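Local coordinates for protein galactose mutarotase related enzyme (Lactobacillus acidophilus, PDB 3DCD) that probably binds carbohydrate and may act as a sugar isomerase of the aldose 1-epimerase kind, although its exact function is unknown, at residues A[93-98]-A[107-112]; A[111-116]-A[124-129]; A[133-138]-A[277-282]; A[50-55]-A[68-73]. All coordinates share one frame; numbering follows the deposited sequence.

Overall arrangement
All four contacts lie in one large beta fold, the beta-supersandwich of galactose mutarotases. Interactions 1 and 2 are consecutive ladders of one antiparallel sheet: they share F111 and R112 on strand 109-118, and their centres are about 11 Å apart. Interaction 3, centred about 12 Å from interaction 1, belongs to the sheet that packs against this one, and M136 lies against F109 and V128. Interaction 4 sits in loops about 18 Å from interactions 2 and 3, centre to centre. F50 ties it to the others: its ring stacks on F111, meets F109 edge-to-face and packs on F138 of interaction 3. H73 of interaction 4 meets H143; in related mutarotases a pair of histidines lines the sugar site.

Interaction 1 (A[93-98]-A[107-112]); sequences FLLKDN and FKFEFR
D97 OD1 is gripped by two cations: K108 NZ forms a salt bridge with it at 3.0 Å across the contact, and R102 binds it from the neighbouring helix 99-104. The lysine, bent near its end, uses the syn lone pair of OD1. The other oxygen, OD2, accepts the backbone N of F109 at 3.0 Å, from above the carboxylate plane. D97 can serve both because its CG stands between its own N and carbonyl carbon (chi1 63°), which turns the short acid back toward 107-109. An aspartate suits this strand end, where it closes the antiparallel ladder of strands 90-96 and 109-118, neighbours in the large sheet. In the ladder proper, L95 and F111 form a hydrogen-bonded pair, with F111 N to L95 O at 2.8 Å. Below D97 the buried ring of F109 lies with one face under D97 N, 3.6 Å above the ring plane toward its rim. On the face of L94, K96, E110 and R112, L94 CD1 rests 3.8 Å above the middle of the R112 guanidinium. E110 and E84 fix that group's orientation: E110 OE1 lies in the guanidinium plane, 2.9 Å from R112 NH1, although the arginine meets the carboxylate from above, and R112 NE pairs with E84.

Interaction 2 (A[111-116]-A[124-129]); sequences FRVNYN and ENFSVV
Backbone bonds between R112 and S127 and between N114 and N125 carry the pairing. R112 N reaches S127 O at 2.8 Å, and N125 N reaches N114 O at 2.7 Å; both bonds have a return partner. The apolar contacts gather on the face of F111, V113, F126 and V128. F111 and F126 lie side by side and point the same way, with F111 CZ 3.9 Å from F126 CD1. The V128 side chain crosses F111 obliquely, with V128 CG2 3.7 Å from F111 CD1, while V113 CG2 comes to the edge of the F126 ring, 4.0 Å from its CD1. Branched and aromatic residues suit this side of the hairpin formed by strands 109-118 and 121-130, because it faces inward toward V48 and V140 of the second sheet and F50 in the loop after strand 48-49. On the same face E124 runs extended alongside Y115; its first torsion (chi1 173°) carries the chain along the ring and brings OE1 to the ring edge, 3.5 Å from Y115 CE2, with the carboxylate and ring planes 61° apart. Y115 OH is bound to A19 O. A water-mediated contact lies on the opposite face: water 2 joins R112 NH1, in whose guanidinium plane it lies at 2.9 Å, to S127 OG at 2.8 Å. The guanidinium is chiefly paired with E84, and S127 OG also bonds to E282.

Interaction 3 (A[133-138]-A[277-282]); sequences DETMIF and LKPGKE
M136, a selenomethionine, and L277 both place CG anti to the backbone N (chi1 178° and -175°); as a cross-strand pair on one face, and with the same first torsion, their side chains run side by side toward the hydrophobic interior. F138 joins them by a different rotation (chi1 72°), which swings its ring across to L277. The motif is a short antiparallel bridge that ties the start of strand 136-147 to the end of strand 275-277, far apart in the chain but adjacent in the sheet. M136 and L277 form its hydrogen-bonded pair, with L277 N to M136 O at 2.8 Å in the carbonyl plane. The return bond, M136 N to L277 O at 2.9 Å, arrives tilted from the plane of the L277 carbonyl; L277 O also accepts N130 ND2, so one oxygen of a buried residue serves two donors. Flexible and branched apolar chains suit the inner side, where M136 and F138 also touch V128 of strand 121-130. The methyl CE of M136 is modelled unusually tightly against its neighbours, and its exact place is doubtful. Toward the surface the chain leaves the sheet through a type II turn from K278 to K281, closed by K281 N to K278 O at 3.0 Å. Proline fits its second position, and G280 accepts the positive phi of the third. The P279 ring lies against the loop residues D133 and E134 before T135, with CG 3.7 Å from D133 O. At the other end, L277 CB meets the edge of the F138 ring in its plane, 3.9 Å from CE1.

Interaction 4 (A[50-55]-A[68-73]); sequences FPIVGR and YHLGQH
I52 meets L70 tip to tip, its CD1 3.9 Å from L70 CD2. The isoleucine gets there by tucking CG1 over its own main chain, flanked by N and C (chi1 61°), which also brings CD1 to 3.4 Å from G71 O. P51 adds its CG to the same leucine methyl at 4.0 Å. A cis peptide bond precedes P51 and folds its ring back, so that its CB lies over the centre of one face of the F50 ring; these compact apolar groups suit a buried loop. Two main-chain bonds then join the loops that follow strands 48-49 and 66-69. H73 N reaches G54 O at 3.0 Å almost straight, although from well above the carbonyl plane, and F50 N reaches H73 O at 3.2 Å. G54 takes a positive phi (76°), a value that favours glycine. H73 CD2 lies 3.5 Å from G54 CA. Q72 CG lies 3.6 Å above the middle of the H73 imidazole, and the ring also meets H143. Both bonds across the contact are made by the backbone of H73, so the residue is positioned through its main chain, with no ring nitrogen bonded in this contact, consistent with a place in the family's probable sugar pocket.

Interaction 1 (A[93-98]-A[107-112])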
# COMPACT_ATOMS: atom_id res chain seq x y z
N PHE A 93 6.03 -10.26 10.79
CA PHE A 93 4.82 -11.07 10.78
C PHE A 93 4.89 -12.13 9.68
O PHE A 93 5.35 -11.87 8.57
CB PHE A 93 3.59 -10.18 10.57
CG PHE A 93 3.40 -9.14 11.64
CD1 PHE A 93 2.68 -9.43 12.79
CD2 PHE A 93 3.94 -7.86 11.48
CE1 PHE A 93 2.51 -8.46 13.80
CE2 PHE A 93 3.78 -6.89 12.47
CZ PHE A 93 3.06 -7.18 13.63
N LEU A 94 4.41 -13.32 10.01
CA LEU A 94 4.43 -14.43 9.10
C LEU A 94 3.03 -15.01 8.93
O LEU A 94 2.32 -15.29 9.91
CB LEU A 94 5.37 -15.50 9.62
CG LEU A 94 5.41 -16.88 8.95
CD1 LEU A 94 5.81 -16.83 7.48
CD2 LEU A 94 6.34 -17.83 9.76
N LEU A 95 2.66 -15.20 7.67
CA LEU A 95 1.44 -15.90 7.31
C LEU A 95 1.77 -17.04 6.34
O LEU A 95 2.44 -16.82 5.33
CB LEU A 95 0.42 -14.94 6.68
CG LEU A 95 -0.88 -15.54 6.12
CD1 LEU A 95 -1.78 -16.09 7.25
CD2 LEU A 95 -1.63 -14.54 5.23
N LYS A 96 1.28 -18.24 6.67
CA LYS A 96 1.39 -19.38 5.78
C LYS A 96 0.01 -19.70 5.22
O LYS A 96 -1.02 -19.30 5.78
CB LYS A 96 1.93 -20.60 6.53
CG LYS A 96 3.36 -20.45 7.04
CD LYS A 96 3.78 -21.64 7.88
CE LYS A 96 5.19 -21.41 8.39
NZ LYS A 96 5.69 -22.52 9.23
N ASP A 97 -0.00 -20.43 4.11
CA ASP A 97 -1.24 -20.97 3.57
C ASP A 97 -1.90 -21.88 4.59
O ASP A 97 -1.24 -22.51 5.42
CB ASP A 97 -0.98 -21.74 2.27
CG ASP A 97 -0.08 -22.96 2.47
OD1 ASP A 97 -0.62 -24.08 2.54
OD2 ASP A 97 1.16 -22.81 2.55
N ASN A 98 -3.23 -21.90 4.57
CA ASN A 98 -3.98 -22.81 5.42
C ASN A 98 -5.13 -23.37 4.60
O ASN A 98 -5.27 -23.04 3.41
CB ASN A 98 -4.49 -22.10 6.69
CG ASN A 98 -5.21 -20.79 6.38
OD1 ASN A 98 -6.14 -20.76 5.59
ND2 ASN A 98 -4.75 -19.69 6.99
N PHE A 107 -2.16 -22.24 -3.79
CA PHE A 107 -0.72 -22.18 -3.63
C PHE A 107 -0.32 -22.28 -2.17
O PHE A 107 -1.05 -21.83 -1.27
CB PHE A 107 -0.15 -20.90 -4.23
CG PHE A 107 -0.36 -20.79 -5.71
CD1 PHE A 107 0.45 -21.51 -6.59
CD2 PHE A 107 -1.39 -20.01 -6.23
CE1 PHE A 107 0.25 -21.42 -7.96
CE2 PHE A 107 -1.60 -19.92 -7.60
CZ PHE A 107 -0.76 -20.62 -8.47
N LYS A 108 0.83 -22.90 -1.95
CA LYS A 108 1.44 -22.94 -0.64
C LYS A 108 2.53 -21.87 -0.60
O LYS A 108 3.26 -21.70 -1.58
CB LYS A 108 2.03 -24.32 -0.37
CG LYS A 108 1.00 -25.45 -0.41
CD LYS A 108 1.62 -26.80 -0.05
CE LYS A 108 2.03 -26.91 1.42
NZ LYS A 108 0.94 -26.63 2.41
N PHE A 109 2.64 -21.15 0.51
CA PHE A 109 3.57 -20.02 0.57
C PHE A 109 3.96 -19.71 2.01
O PHE A 109 3.30 -20.15 2.95
CB PHE A 109 2.94 -18.77 -0.07
CG PHE A 109 1.66 -18.33 0.62
CD1 PHE A 109 0.42 -18.77 0.15
CD2 PHE A 109 1.69 -17.51 1.74
CE1 PHE A 109 -0.76 -18.40 0.79
CE2 PHE A 109 0.51 -17.14 2.39
CZ PHE A 109 -0.71 -17.58 1.91
N GLU A 110 5.02 -18.92 2.14
CA GLU A 110 5.32 -18.19 3.37
C GLU A 110 5.35 -16.72 2.99
O GLU A 110 6.14 -16.32 2.14
CB GLU A 110 6.68 -18.62 3.96
CG GLU A 110 6.73 -20.07 4.46
CD GLU A 110 8.09 -20.46 5.04
OE1 GLU A 110 9.07 -19.69 4.91
OE2 GLU A 110 8.17 -21.55 5.63
N PHE A 111 4.48 -15.91 3.60
CA PHE A 111 4.42 -14.47 3.35
C PHE A 111 4.82 -13.71 4.61
O PHE A 111 4.15 -13.82 5.63
CB PHE A 111 3.01 -14.05 2.93
CG PHE A 111 2.85 -12.56 2.67
CD1 PHE A 111 3.84 -11.83 2.02
CD2 PHE A 111 1.66 -11.90 3.02
CE1 PHE A 111 3.69 -10.43 1.76
CE2 PHE A 111 1.48 -10.53 2.76
CZ PHE A 111 2.49 -9.79 2.12
N ARG A 112 5.91 -12.95 4.52
CA ARG A 112 6.42 -12.21 5.66
C ARG A 112 6.32 -10.71 5.41
O ARG A 112 6.70 -10.23 4.34
CB ARG A 112 7.88 -12.60 5.95
CG ARG A 112 8.03 -13.94 6.65
CD ARG A 112 9.51 -14.32 6.77
NE ARG A 112 9.68 -15.58 7.48
CZ ARG A 112 9.61 -16.78 6.90
NH1 ARG A 112 9.40 -16.88 5.59
NH2 ARG A 112 9.76 -17.87 7.62
O HOH W 1 2.75 -24.11 3.90

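Interaction 2 (A[111-116]-A[124-129])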
# COMPACT_ATOMS: atom_id res chain seq x y z
N PHE A 111 4.48 -15.91 3.60
CA PHE A 111 4.42 -14.47 3.35
C PHE A 111 4.82 -13.71 4.61
O PHE A 111 4.15 -13.82 5.63
CB PHE A 111 3.01 -14.05 2.93
CG PHE A 111 2.85 -12.56 2.67
CD1 PHE A 111 3.84 -11.83 2.02
CD2 PHE A 111 1.66 -11.90 3.02
CE1 PHE A 111 3.69 -10.43 1.76
CE2 PHE A 111 1.48 -10.53 2.76
CZ PHE A 111 2.49 -9.79 2.12
N ARG A 112 5.91 -12.95 4.52
CA ARG A 112 6.42 -12.21 5.66
C ARG A 112 6.32 -10.71 5.41
O ARG A 112 6.70 -10.23 4.34
CB ARG A 112 7.88 -12.60 5.95
CG ARG A 112 8.03 -13.94 6.65
CD ARG A 112 9.51 -14.32 6.77
NE ARG A 112 9.68 -15.58 7.48
CZ ARG A 112 9.61 -16.78 6.90
NH1 ARG A 112 9.40 -16.88 5.59
NH2 ARG A 112 9.76 -17.87 7.62
N VAL A 113 5.80 -9.99 6.40
CA VAL A 113 5.78 -8.54 6.40
C VAL A 113 6.64 -8.07 7.56
O VAL A 113 6.34 -8.33 8.74
CB VAL A 113 4.33 -7.94 6.51
CG1 VAL A 113 4.37 -6.42 6.45
CG2 VAL A 113 3.46 -8.47 5.36
N ASN A 114 7.75 -7.43 7.22
CA ASN A 114 8.69 -6.94 8.20
C ASN A 114 8.60 -5.44 8.25
O ASN A 114 8.60 -4.78 7.21
CB ASN A 114 10.11 -7.35 7.85
CG ASN A 114 11.15 -6.61 8.72
OD1 ASN A 114 11.36 -6.94 9.88
ND2 ASN A 114 11.79 -5.62 8.14
N TYR A 115 8.54 -4.91 9.47
CA TYR A 115 8.59 -3.47 9.70
C TYR A 115 9.81 -3.19 10.55
O TYR A 115 10.05 -3.87 11.55
CB TYR A 115 7.35 -3.01 10.49
CG TYR A 115 6.06 -3.16 9.73
CD1 TYR A 115 5.22 -4.24 9.95
CD2 TYR A 115 5.68 -2.19 8.79
CE1 TYR A 115 4.02 -4.36 9.25
CE2 TYR A 115 4.49 -2.30 8.08
CZ TYR A 115 3.67 -3.38 8.32
OH TYR A 115 2.49 -3.49 7.62
N ASN A 116 10.58 -2.19 10.15
CA ASN A 116 11.71 -1.80 10.96
C ASN A 116 12.00 -0.31 10.91
O ASN A 116 11.69 0.36 9.92
CB ASN A 116 12.94 -2.66 10.63
CG ASN A 116 13.57 -2.29 9.34
OD1 ASN A 116 14.28 -1.28 9.25
ND2 ASN A 116 13.33 -3.11 8.31
N GLU A 124 8.56 -1.04 5.29
CA GLU A 124 7.56 -2.10 5.21
C GLU A 124 8.04 -3.05 4.12
O GLU A 124 7.99 -2.72 2.94
CB GLU A 124 6.18 -1.53 4.86
CG GLU A 124 5.10 -2.60 4.60
CD GLU A 124 3.69 -2.00 4.52
OE1 GLU A 124 3.46 -0.90 5.07
OE2 GLU A 124 2.81 -2.65 3.92
N ASN A 125 8.55 -4.21 4.53
CA ASN A 125 9.26 -5.08 3.59
C ASN A 125 8.47 -6.36 3.40
O ASN A 125 8.03 -6.97 4.38
CB ASN A 125 10.65 -5.45 4.13
CG ASN A 125 11.51 -4.23 4.45
OD1 ASN A 125 12.09 -4.12 5.54
ND2 ASN A 125 11.60 -3.32 3.50
N PHE A 126 8.34 -6.77 2.15
CA PHE A 126 7.63 -8.00 1.81
C PHE A 126 8.60 -9.11 1.40
O PHE A 126 9.55 -8.87 0.65
CB PHE A 126 6.67 -7.75 0.64
CG PHE A 126 5.67 -6.66 0.90
CD1 PHE A 126 4.88 -6.67 2.07
CD2 PHE A 126 5.51 -5.62 -0.01
CE1 PHE A 126 3.94 -5.64 2.31
CE2 PHE A 126 4.56 -4.60 0.21
CZ PHE A 126 3.78 -4.62 1.37
N SER A 127 8.34 -10.32 1.88
CA SER A 127 9.05 -11.49 1.45
C SER A 127 8.02 -12.57 1.19
O SER A 127 7.22 -12.89 2.06
CB SER A 127 10.02 -11.94 2.53
OG SER A 127 10.46 -13.26 2.29
N VAL A 128 8.05 -13.12 -0.02
CA VAL A 128 7.17 -14.25 -0.38
C VAL A 128 8.04 -15.45 -0.78
O VAL A 128 8.89 -15.32 -1.65
CB VAL A 128 6.23 -13.86 -1.56
CG1 VAL A 128 5.30 -14.99 -1.93
CG2 VAL A 128 5.40 -12.61 -1.19
N VAL A 129 7.83 -16.60 -0.14
CA VAL A 129 8.50 -17.84 -0.52
C VAL A 129 7.47 -18.80 -1.08
O VAL A 129 6.49 -19.12 -0.41
CB VAL A 129 9.24 -18.48 0.68
CG1 VAL A 129 9.92 -19.80 0.27
CG2 VAL A 129 10.27 -17.49 1.26
O HOH W 2 8.76 -15.17 3.39

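Interaction 3 (A[133-138]-A[277-282])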
# COMPACT_ATOMS: atom_id res chain seq x y z
N ASP A 133 4.69 -26.92 -5.58
CA ASP A 133 5.48 -27.64 -6.58
C ASP A 133 5.39 -27.03 -7.98
O ASP A 133 6.03 -27.52 -8.91
CB ASP A 133 5.19 -29.15 -6.57
CG ASP A 133 3.71 -29.48 -6.67
OD1 ASP A 133 2.89 -28.61 -7.04
OD2 ASP A 133 3.36 -30.65 -6.39
N GLU A 134 4.60 -25.96 -8.12
CA GLU A 134 4.53 -25.21 -9.38
C GLU A 134 4.79 -23.73 -9.17
O GLU A 134 4.78 -23.24 -8.05
CB GLU A 134 3.18 -25.40 -10.08
CG GLU A 134 2.81 -26.86 -10.45
CD GLU A 134 3.65 -27.45 -11.60
OE1 GLU A 134 4.09 -26.69 -12.50
OE2 GLU A 134 3.84 -28.69 -11.63
N THR A 135 5.02 -23.01 -10.27
CA THR A 135 5.25 -21.56 -10.22
C THR A 135 4.04 -20.85 -9.61
O THR A 135 2.90 -21.07 -10.01
CB THR A 135 5.60 -21.02 -11.62
OG1 THR A 135 6.86 -21.58 -12.02
CG2 THR A 135 5.72 -19.51 -11.63
N MSE A 136 4.31 -20.04 -8.58
CA MSE A 136 3.28 -19.27 -7.90
C MSE A 136 3.07 -17.93 -8.60
O MSE A 136 4.02 -17.30 -9.04
CB MSE A 136 3.71 -19.05 -6.45
CG MSE A 136 2.75 -18.23 -5.63
SE MSE A 136 3.30 -18.36 -3.78
CE MSE A 136 4.75 -17.10 -3.86
N ILE A 137 1.81 -17.50 -8.70
CA ILE A 137 1.44 -16.25 -9.37
C ILE A 137 0.73 -15.36 -8.34
O ILE A 137 -0.32 -15.75 -7.83
CB ILE A 137 0.57 -16.51 -10.64
CG1 ILE A 137 1.34 -17.45 -11.59
CG2 ILE A 137 0.28 -15.20 -11.37
CD1 ILE A 137 0.52 -18.19 -12.65
N PHE A 138 1.33 -14.21 -8.02
CA PHE A 138 0.82 -13.29 -6.99
C PHE A 138 1.12 -11.82 -7.26
O PHE A 138 2.10 -11.46 -7.96
CB PHE A 138 1.38 -13.64 -5.60
CG PHE A 138 2.83 -13.29 -5.45
CD1 PHE A 138 3.81 -14.15 -5.94
CD2 PHE A 138 3.21 -12.09 -4.84
CE1 PHE A 138 5.16 -13.80 -5.83
CE2 PHE A 138 4.53 -11.75 -4.73
CZ PHE A 138 5.51 -12.60 -5.22
N LEU A 277 6.77 -16.73 -9.49
CA LEU A 277 7.80 -17.16 -8.56
C LEU A 277 7.98 -18.68 -8.59
O LEU A 277 7.08 -19.44 -8.20
CB LEU A 277 7.48 -16.67 -7.13
CG LEU A 277 8.52 -16.92 -6.04
CD1 LEU A 277 9.82 -16.17 -6.34
CD2 LEU A 277 8.00 -16.53 -4.64
N LYS A 278 9.16 -19.11 -9.04
CA LYS A 278 9.42 -20.55 -9.17
C LYS A 278 9.45 -21.28 -7.81
O LYS A 278 9.72 -20.66 -6.76
CB LYS A 278 10.72 -20.78 -9.95
CG LYS A 278 10.69 -20.22 -11.37
CD LYS A 278 11.80 -20.82 -12.22
CE LYS A 278 11.79 -20.21 -13.62
NZ LYS A 278 12.88 -20.80 -14.46
N PRO A 279 9.17 -22.60 -7.82
CA PRO A 279 9.10 -23.38 -6.58
C PRO A 279 10.34 -23.22 -5.71
O PRO A 279 11.46 -23.24 -6.21
CB PRO A 279 8.95 -24.82 -7.08
CG PRO A 279 8.26 -24.67 -8.40
CD PRO A 279 8.88 -23.44 -9.00
N GLY A 280 10.13 -23.00 -4.42
CA GLY A 280 11.21 -22.84 -3.45
C GLY A 280 11.89 -21.48 -3.41
O GLY A 280 12.66 -21.22 -2.48
N LYS A 281 11.61 -20.62 -4.38
CA LYS A 281 12.27 -19.31 -4.48
C LYS A 281 11.64 -18.23 -3.61
O LYS A 281 10.50 -18.37 -3.13
CB LYS A 281 12.28 -18.82 -5.92
CG LYS A 281 12.94 -19.76 -6.92
CD LYS A 281 14.43 -19.87 -6.73
CE LYS A 281 15.05 -20.76 -7.81
NZ LYS A 281 15.19 -20.02 -9.10
N GLU A 282 12.40 -17.15 -3.40
CA GLU A 282 11.94 -15.99 -2.63
C GLU A 282 11.89 -14.73 -3.49
O GLU A 282 12.80 -14.46 -4.28
CB GLU A 282 12.82 -15.78 -1.37
CG GLU A 282 12.40 -14.57 -0.49
CD GLU A 282 13.20 -14.44 0.81
OE1 GLU A 282 14.11 -15.27 1.07
OE2 GLU A 282 12.90 -13.52 1.61

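Interaction 4 (A[50-55]-A[68-73])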
# COMPACT_ATOMS: atom_id res chain seq x y z
N PHE A 50 -2.41 -8.70 -0.77
CA PHE A 50 -1.81 -9.99 -1.12
C PHE A 50 -2.90 -11.06 -1.05
O PHE A 50 -3.69 -11.07 -0.09
CB PHE A 50 -0.67 -10.34 -0.15
CG PHE A 50 -0.11 -11.73 -0.34
CD1 PHE A 50 -0.64 -12.81 0.36
CD2 PHE A 50 0.97 -11.95 -1.19
CE1 PHE A 50 -0.12 -14.10 0.21
CE2 PHE A 50 1.50 -13.24 -1.34
CZ PHE A 50 0.95 -14.31 -0.65
N PRO A 51 -2.91 -12.02 -2.01
CA PRO A 51 -2.02 -12.27 -3.15
C PRO A 51 -2.43 -11.64 -4.46
O PRO A 51 -1.94 -12.07 -5.52
CB PRO A 51 -2.06 -13.79 -3.26
CG PRO A 51 -3.50 -14.10 -2.97
CD PRO A 51 -3.90 -13.10 -1.88
N ILE A 52 -3.32 -10.65 -4.40
CA ILE A 52 -3.59 -9.76 -5.55
C ILE A 52 -3.65 -8.33 -5.05
O ILE A 52 -3.91 -8.10 -3.87
CB ILE A 52 -4.92 -10.10 -6.29
CG1 ILE A 52 -6.15 -9.96 -5.37
CG2 ILE A 52 -4.84 -11.48 -6.97
CD1 ILE A 52 -7.48 -10.17 -6.10
N VAL A 53 -3.38 -7.40 -5.96
CA VAL A 53 -3.58 -5.98 -5.74
C VAL A 53 -4.79 -5.60 -6.59
O VAL A 53 -4.85 -5.98 -7.76
CB VAL A 53 -2.36 -5.16 -6.21
CG1 VAL A 53 -2.70 -3.68 -6.21
CG2 VAL A 53 -1.16 -5.43 -5.33
N GLY A 54 -5.74 -4.88 -6.01
CA GLY A 54 -6.94 -4.45 -6.74
C GLY A 54 -7.95 -5.57 -6.95
O GLY A 54 -7.85 -6.64 -6.38
N ARG A 55 -8.95 -5.29 -7.79
CA ARG A 55 -10.05 -6.21 -8.00
C ARG A 55 -9.91 -7.04 -9.27
O ARG A 55 -9.40 -6.56 -10.30
CB ARG A 55 -11.37 -5.43 -8.03
CG ARG A 55 -12.61 -6.28 -7.82
CD ARG A 55 -13.81 -5.40 -7.57
NE ARG A 55 -14.98 -6.19 -7.19
CZ ARG A 55 -16.17 -5.66 -6.93
NH1 ARG A 55 -16.35 -4.34 -7.01
NH2 ARG A 55 -17.18 -6.45 -6.58
N TYR A 68 -11.80 -19.93 -9.16
CA TYR A 68 -11.62 -19.49 -7.79
C TYR A 68 -12.24 -18.11 -7.58
O TYR A 68 -12.36 -17.33 -8.52
CB TYR A 68 -10.12 -19.40 -7.48
CG TYR A 68 -9.44 -20.73 -7.55
CD1 TYR A 68 -8.90 -21.20 -8.75
CD2 TYR A 68 -9.35 -21.54 -6.43
CE1 TYR A 68 -8.28 -22.43 -8.82
CE2 TYR A 68 -8.72 -22.78 -6.49
CZ TYR A 68 -8.19 -23.21 -7.69
OH TYR A 68 -7.57 -24.44 -7.74
N HIS A 69 -12.57 -17.81 -6.32
CA HIS A 69 -13.22 -16.56 -5.97
C HIS A 69 -12.40 -15.83 -4.92
O HIS A 69 -12.10 -16.36 -3.85
CB HIS A 69 -14.64 -16.85 -5.49
CG HIS A 69 -15.43 -17.66 -6.48
ND1 HIS A 69 -16.10 -17.10 -7.54
CD2 HIS A 69 -15.58 -19.00 -6.60
CE1 HIS A 69 -16.66 -18.05 -8.26
NE2 HIS A 69 -16.36 -19.21 -7.71
N LEU A 70 -12.00 -14.61 -5.26
CA LEU A 70 -11.11 -13.85 -4.43
C LEU A 70 -11.46 -12.38 -4.53
O LEU A 70 -11.56 -11.84 -5.63
CB LEU A 70 -9.65 -14.07 -4.88
CG LEU A 70 -8.54 -13.52 -3.97
CD1 LEU A 70 -8.64 -14.12 -2.56
CD2 LEU A 70 -7.19 -13.74 -4.58
N GLY A 71 -11.64 -11.74 -3.39
CA GLY A 71 -12.06 -10.35 -3.34
C GLY A 71 -10.92 -9.37 -3.55
O GLY A 71 -9.72 -9.74 -3.55
N GLN A 72 -11.29 -8.10 -3.72
CA GLN A 72 -10.35 -7.02 -3.96
C GLN A 72 -9.20 -7.04 -2.94
O GLN A 72 -9.44 -7.18 -1.74
CB GLN A 72 -11.09 -5.69 -3.90
CG GLN A 72 -10.23 -4.47 -4.09
CD GLN A 72 -11.04 -3.20 -4.21
OE1 GLN A 72 -12.24 -3.18 -3.96
NE2 GLN A 72 -10.39 -2.13 -4.61
N HIS A 73 -7.96 -6.90 -3.44
CA HIS A 73 -6.75 -6.87 -2.60
C HIS A 73 -6.41 -8.17 -1.84
O HIS A 73 -5.56 -8.17 -0.97
CB HIS A 73 -6.78 -5.69 -1.61
CG HIS A 73 -6.88 -4.34 -2.26
ND1 HIS A 73 -7.67 -3.33 -1.76
CD2 HIS A 73 -6.27 -3.83 -3.35
CE1 HIS A 73 -7.55 -2.25 -2.52
NE2 HIS A 73 -6.70 -2.53 -3.50